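Local coordinates for VP1 (New Jersey polyomavirus-2013, PDB 6Y5Y), which forms the pentameric building blocks of the polyomavirus capsid and, as the outer coat protein, binds sialylated glycans used for attachment to host cells, at residues K181-N186 and G214-E219; V274-I279 and L296-K301. All blocks are in the same frame, centred on the assembly; numbering follows the deposited sequence.

Contact 1: residues K181-N186 and G214-E219; sequences KSIHPN and GFYPVE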
# COMPACT_ATOMS: atom_id res chain seq x y z
N LYS D 181 -12.64 -25.88 -26.82
CA LYS D 181 -11.35 -25.40 -26.32
C LYS D 181 -11.46 -24.82 -24.91
O LYS D 181 -10.43 -24.58 -24.27
CB LYS D 181 -10.78 -24.34 -27.25
CG LYS D 181 -10.64 -24.80 -28.68
CD LYS D 181 -9.74 -26.01 -28.77
CE LYS D 181 -8.53 -25.70 -29.65
NZ LYS D 181 -8.88 -25.69 -31.10
N SER D 182 -12.68 -24.57 -24.44
CA SER D 182 -12.93 -24.05 -23.11
C SER D 182 -14.38 -24.35 -22.77
O SER D 182 -15.14 -24.84 -23.60
CB SER D 182 -12.61 -22.56 -23.02
OG SER D 182 -13.38 -21.80 -23.95
N ILE D 183 -14.76 -24.07 -21.52
CA ILE D 183 -16.13 -24.28 -21.08
C ILE D 183 -16.58 -23.05 -20.29
O ILE D 183 -15.80 -22.45 -19.55
CB ILE D 183 -16.26 -25.58 -20.26
CG1 ILE D 183 -17.73 -25.99 -20.10
CG2 ILE D 183 -15.60 -25.44 -18.91
CD1 ILE D 183 -17.89 -27.41 -19.60
N HIS D 184 -17.83 -22.67 -20.49
CA HIS D 184 -18.41 -21.44 -19.99
C HIS D 184 -19.53 -21.76 -19.00
O HIS D 184 -20.09 -22.86 -19.02
CB HIS D 184 -18.95 -20.59 -21.15
CG HIS D 184 -17.97 -20.47 -22.28
ND1 HIS D 184 -16.76 -19.82 -22.15
CD2 HIS D 184 -18.01 -20.93 -23.56
CE1 HIS D 184 -16.10 -19.89 -23.30
NE2 HIS D 184 -16.84 -20.55 -24.17
N PRO D 185 -19.83 -20.84 -18.07
CA PRO D 185 -20.84 -21.13 -17.04
C PRO D 185 -22.17 -21.64 -17.59
O PRO D 185 -22.74 -22.59 -17.02
CB PRO D 185 -20.99 -19.78 -16.33
CG PRO D 185 -19.60 -19.19 -16.41
CD PRO D 185 -19.12 -19.58 -17.81
N ASN D 186 -22.67 -21.08 -18.69
CA ASN D 186 -23.96 -21.52 -19.19
C ASN D 186 -23.90 -22.85 -19.93
O ASN D 186 -24.96 -23.44 -20.18
CB ASN D 186 -24.59 -20.48 -20.12
CG ASN D 186 -26.11 -20.57 -20.11
OD1 ASN D 186 -26.72 -20.72 -19.05
ND2 ASN D 186 -26.73 -20.52 -21.29
N GLY D 214 -5.96 -25.47 -18.64
CA GLY D 214 -6.15 -24.59 -19.78
C GLY D 214 -7.53 -24.69 -20.41
O GLY D 214 -7.66 -24.82 -21.64
N PHE D 215 -8.57 -24.61 -19.58
CA PHE D 215 -9.93 -24.88 -20.03
C PHE D 215 -11.00 -23.99 -19.40
O PHE D 215 -12.01 -23.72 -20.05
CB PHE D 215 -10.28 -26.35 -19.74
CG PHE D 215 -11.41 -26.89 -20.55
CD1 PHE D 215 -11.31 -27.01 -21.93
CD2 PHE D 215 -12.58 -27.31 -19.94
CE1 PHE D 215 -12.36 -27.53 -22.68
CE2 PHE D 215 -13.64 -27.82 -20.68
CZ PHE D 215 -13.52 -27.93 -22.05
N TYR D 216 -10.82 -23.54 -18.15
CA TYR D 216 -11.77 -22.70 -17.45
C TYR D 216 -11.24 -21.27 -17.42
O TYR D 216 -10.23 -21.01 -16.74
CB TYR D 216 -11.99 -23.22 -16.03
CG TYR D 216 -12.65 -24.59 -16.01
CD1 TYR D 216 -11.90 -25.75 -16.18
CD2 TYR D 216 -14.03 -24.71 -15.87
CE1 TYR D 216 -12.50 -27.00 -16.19
CE2 TYR D 216 -14.64 -25.95 -15.85
CZ TYR D 216 -13.88 -27.09 -16.03
OH TYR D 216 -14.50 -28.31 -16.04
N PRO D 217 -11.86 -20.33 -18.13
CA PRO D 217 -11.34 -18.95 -18.14
C PRO D 217 -11.54 -18.25 -16.80
O PRO D 217 -12.58 -18.39 -16.15
CB PRO D 217 -12.16 -18.27 -19.25
CG PRO D 217 -12.61 -19.42 -20.15
CD PRO D 217 -12.86 -20.56 -19.19
N VAL D 218 -10.54 -17.47 -16.41
CA VAL D 218 -10.62 -16.78 -15.12
C VAL D 218 -11.70 -15.70 -15.15
O VAL D 218 -12.28 -15.38 -14.10
CB VAL D 218 -9.25 -16.19 -14.70
CG1 VAL D 218 -8.16 -17.23 -14.79
CG2 VAL D 218 -8.91 -15.01 -15.53
N GLU D 219 -12.01 -15.14 -16.32
CA GLU D 219 -13.04 -14.11 -16.36
C GLU D 219 -14.45 -14.68 -16.19
O GLU D 219 -15.40 -13.90 -16.04
CB GLU D 219 -12.94 -13.30 -17.66
CG GLU D 219 -13.33 -14.07 -18.91
CD GLU D 219 -12.82 -13.39 -20.18
OE1 GLU D 219 -11.64 -13.59 -20.53
OE2 GLU D 219 -13.60 -12.62 -20.80
O HOH W 1 -7.78 -23.52 -24.13

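Contact 2: residues V274-I279 and L296-K301; sequences VSCADI and LPRYFK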
# COMPACT_ATOMS: atom_id res chain seq x y z
N VAL D 274 -3.32 -29.37 -7.56
CA VAL D 274 -2.74 -28.03 -7.51
C VAL D 274 -3.26 -27.23 -8.69
O VAL D 274 -3.50 -27.77 -9.77
CB VAL D 274 -1.20 -28.07 -7.48
CG1 VAL D 274 -0.70 -28.78 -6.22
CG2 VAL D 274 -0.65 -28.76 -8.73
N SER D 275 -3.46 -25.93 -8.48
CA SER D 275 -3.94 -25.08 -9.55
C SER D 275 -3.53 -23.64 -9.27
O SER D 275 -3.15 -23.29 -8.15
CB SER D 275 -5.46 -25.19 -9.73
OG SER D 275 -6.15 -25.23 -8.50
N CYS D 276 -3.61 -22.81 -10.30
CA CYS D 276 -3.16 -21.43 -10.16
C CYS D 276 -3.53 -20.63 -11.39
O CYS D 276 -3.95 -21.16 -12.42
CB CYS D 276 -1.65 -21.36 -9.94
SG CYS D 276 -0.70 -21.88 -11.38
N ALA D 277 -3.31 -19.32 -11.27
CA ALA D 277 -3.43 -18.41 -12.39
C ALA D 277 -2.61 -17.18 -12.04
O ALA D 277 -2.72 -16.67 -10.92
CB ALA D 277 -4.88 -18.03 -12.67
N ASP D 278 -1.79 -16.73 -12.97
CA ASP D 278 -0.89 -15.62 -12.68
C ASP D 278 -0.84 -14.70 -13.90
O ASP D 278 0.13 -14.72 -14.67
CB ASP D 278 0.49 -16.15 -12.29
CG ASP D 278 0.48 -16.79 -10.92
OD1 ASP D 278 0.39 -16.04 -9.92
OD2 ASP D 278 0.53 -18.04 -10.85
N ILE D 279 -1.88 -13.89 -14.06
CA ILE D 279 -1.85 -12.78 -15.01
C ILE D 279 -0.99 -11.68 -14.41
O ILE D 279 -1.33 -11.11 -13.37
CB ILE D 279 -3.26 -12.25 -15.32
CG1 ILE D 279 -4.17 -13.35 -15.85
CG2 ILE D 279 -3.20 -11.08 -16.31
CD1 ILE D 279 -5.62 -12.92 -15.99
N LEU D 296 3.16 -15.84 -16.05
CA LEU D 296 4.46 -16.42 -15.73
C LEU D 296 4.27 -17.77 -15.06
O LEU D 296 3.21 -18.04 -14.47
CB LEU D 296 5.25 -15.48 -14.80
CG LEU D 296 5.81 -14.21 -15.45
CD1 LEU D 296 6.54 -13.35 -14.41
CD2 LEU D 296 6.74 -14.58 -16.59
N PRO D 297 5.29 -18.65 -15.11
CA PRO D 297 5.14 -19.99 -14.53
C PRO D 297 5.21 -19.96 -13.01
O PRO D 297 5.87 -19.09 -12.41
CB PRO D 297 6.33 -20.78 -15.10
CG PRO D 297 6.97 -19.88 -16.13
CD PRO D 297 6.60 -18.49 -15.75
N ARG D 298 4.58 -20.96 -12.38
CA ARG D 298 4.53 -21.05 -10.92
C ARG D 298 5.07 -22.40 -10.43
O ARG D 298 4.72 -23.45 -10.97
CB ARG D 298 3.09 -20.86 -10.41
CG ARG D 298 3.01 -20.90 -8.86
CD ARG D 298 1.59 -20.66 -8.38
NE ARG D 298 1.19 -19.25 -8.43
CZ ARG D 298 1.31 -18.40 -7.41
NH1 ARG D 298 1.84 -18.81 -6.25
NH2 ARG D 298 0.90 -17.14 -7.54
N TYR D 299 5.90 -22.35 -9.40
CA TYR D 299 6.47 -23.52 -8.75
C TYR D 299 5.70 -23.83 -7.47
O TYR D 299 5.21 -22.93 -6.79
CB TYR D 299 7.95 -23.25 -8.43
CG TYR D 299 8.60 -24.17 -7.41
CD1 TYR D 299 9.12 -25.39 -7.79
CD2 TYR D 299 8.71 -23.80 -6.08
CE1 TYR D 299 9.73 -26.23 -6.87
CE2 TYR D 299 9.32 -24.63 -5.15
CZ TYR D 299 9.83 -25.84 -5.55
OH TYR D 299 10.43 -26.66 -4.63
N PHE D 300 5.58 -25.13 -7.17
CA PHE D 300 4.98 -25.59 -5.92
C PHE D 300 5.90 -26.61 -5.26
O PHE D 300 6.46 -27.47 -5.94
CB PHE D 300 3.63 -26.30 -6.14
CG PHE D 300 2.51 -25.41 -6.62
CD1 PHE D 300 2.43 -25.02 -7.95
CD2 PHE D 300 1.48 -25.05 -5.75
CE1 PHE D 300 1.36 -24.25 -8.40
CE2 PHE D 300 0.41 -24.28 -6.19
CZ PHE D 300 0.35 -23.88 -7.52
N LYS D 301 6.03 -26.52 -3.94
CA LYS D 301 6.56 -27.61 -3.13
C LYS D 301 5.58 -27.86 -2.00
O LYS D 301 5.33 -26.97 -1.18
CB LYS D 301 7.96 -27.31 -2.58
CG LYS D 301 8.49 -28.41 -1.66
CD LYS D 301 9.72 -27.95 -0.88
CE LYS D 301 11.00 -28.43 -1.54
O HOH W 2 1.02 -19.34 -13.26

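Contact 1: residues K181-N186 and G214-E219
F215 packs its ring against the backbone of S182 and I183 within the long excursion that links strands 150-157 and 231-238 of the VP1 jelly roll, the EF loop. The contact is an example of loop segments docking through one backbone bond and side-chain packing. That bond runs from I183 N to F215 O at 3.1 Å, with an N-H...O angle of 149°. Beside it, S182 CA makes a C-H...O contact, well bent, to the same carbonyl oxygen.

The aromatic contacts cluster around this bond. S182 CA stands over the face of F215, 3.8 Å from the ring centroid, as a CH-pi contact displaced toward the rim, while I183 N lies above the middle of that same face. F215 turns its ring onto the neighbouring segment by setting CG opposite its own N (chi1 -160°), which brings CE2 to 3.5 Å from I183 CB. The apolar packing continues on the next ring: I183 CG2 sits over one face of Y216, a tight 3.2 Å from CE2, and also touches F215 CD2 and CE2, so this methyl sits in the corner formed by the two adjoining rings. Y216 is fixed in turn, its OH bonded to D211 and its ring meeting W221 edge-to-face.

Backbone carbonyls at both ends have partners. A water lies 2.9 Å from K181 O and 2.8 Å from G214 O, where the two segments begin. Farther on, I183 O accepts a hydrogen bond from the indole N-H of W221, and the ring carbon P217 CD packs against I183 O at 3.5 Å.

Contact 2: residues V274-I279 and L296-K301
Across the interior of the VP1 jelly roll, D278 on strand 271-284 and R298 on strand 291-310 join two facing sheets through a buried salt bridge. The strands belong to one beta hairpin, yet here they run on opposite sides of the sandwich, their axes 9.0 Å apart at closest and their directions 150° from one another, so side chains rather than backbone bonds fill the gap.

R298 meets the carboxylate side-on. Its NH2 donates to D278 OD1 at 2.7 Å and its NE to D278 OD2 at 2.8 Å. NH2 uses the syn lone pair of OD1, whereas NE comes to the syn side of OD2, somewhat out of the carboxylate plane. The two bonds fix the rotation of both groups and hold their planes nearly coplanar, 25° apart. The arginine leaves its strand extended, CG anti to the backbone N (chi1 -178°), and bends only farther out, turning the guanidinium edge to D278. H152 gives OD1 a second partner, and T115 receives NH1, so the ion pair is tied to both sheets. A water donates to D278 OD2 and to L296 O, each at 2.8 Å.

Beside the charges the packing is apolar. C276 CB lies against the arginine stem, 3.7 Å from R298 CD, and reaches the rim of the F300 ring at CZ, 4.0 Å away. V274 CB stands over one face of that ring. Residues on alternate positions of each strand thus point inward and meet, as is typical of the two-sheet sandwich of a viral jelly roll, with its last two strands in opposing sheets.

Overall arrangement
The two contacts show how one jelly roll uses different chemistry inside and outside its sheets. Contact 2 is wholly buried and joins the facing sheets by an ion pair set among apolar side chains, whereas contact 1, partly buried, folds the EF loop upon itself with a backbone bond and aromatic packing, and K181 there is exposed. They hold different elements, and the centres of contact 1 and contact 2 lie about 18 Å apart, but they are not independent. V218 of contact 1 touches A277 and I279 of contact 2, whose side chains lie on the face of strand 271-284 turned from R298 and F300. That strand therefore carries core packing on one side and loop packing on the other.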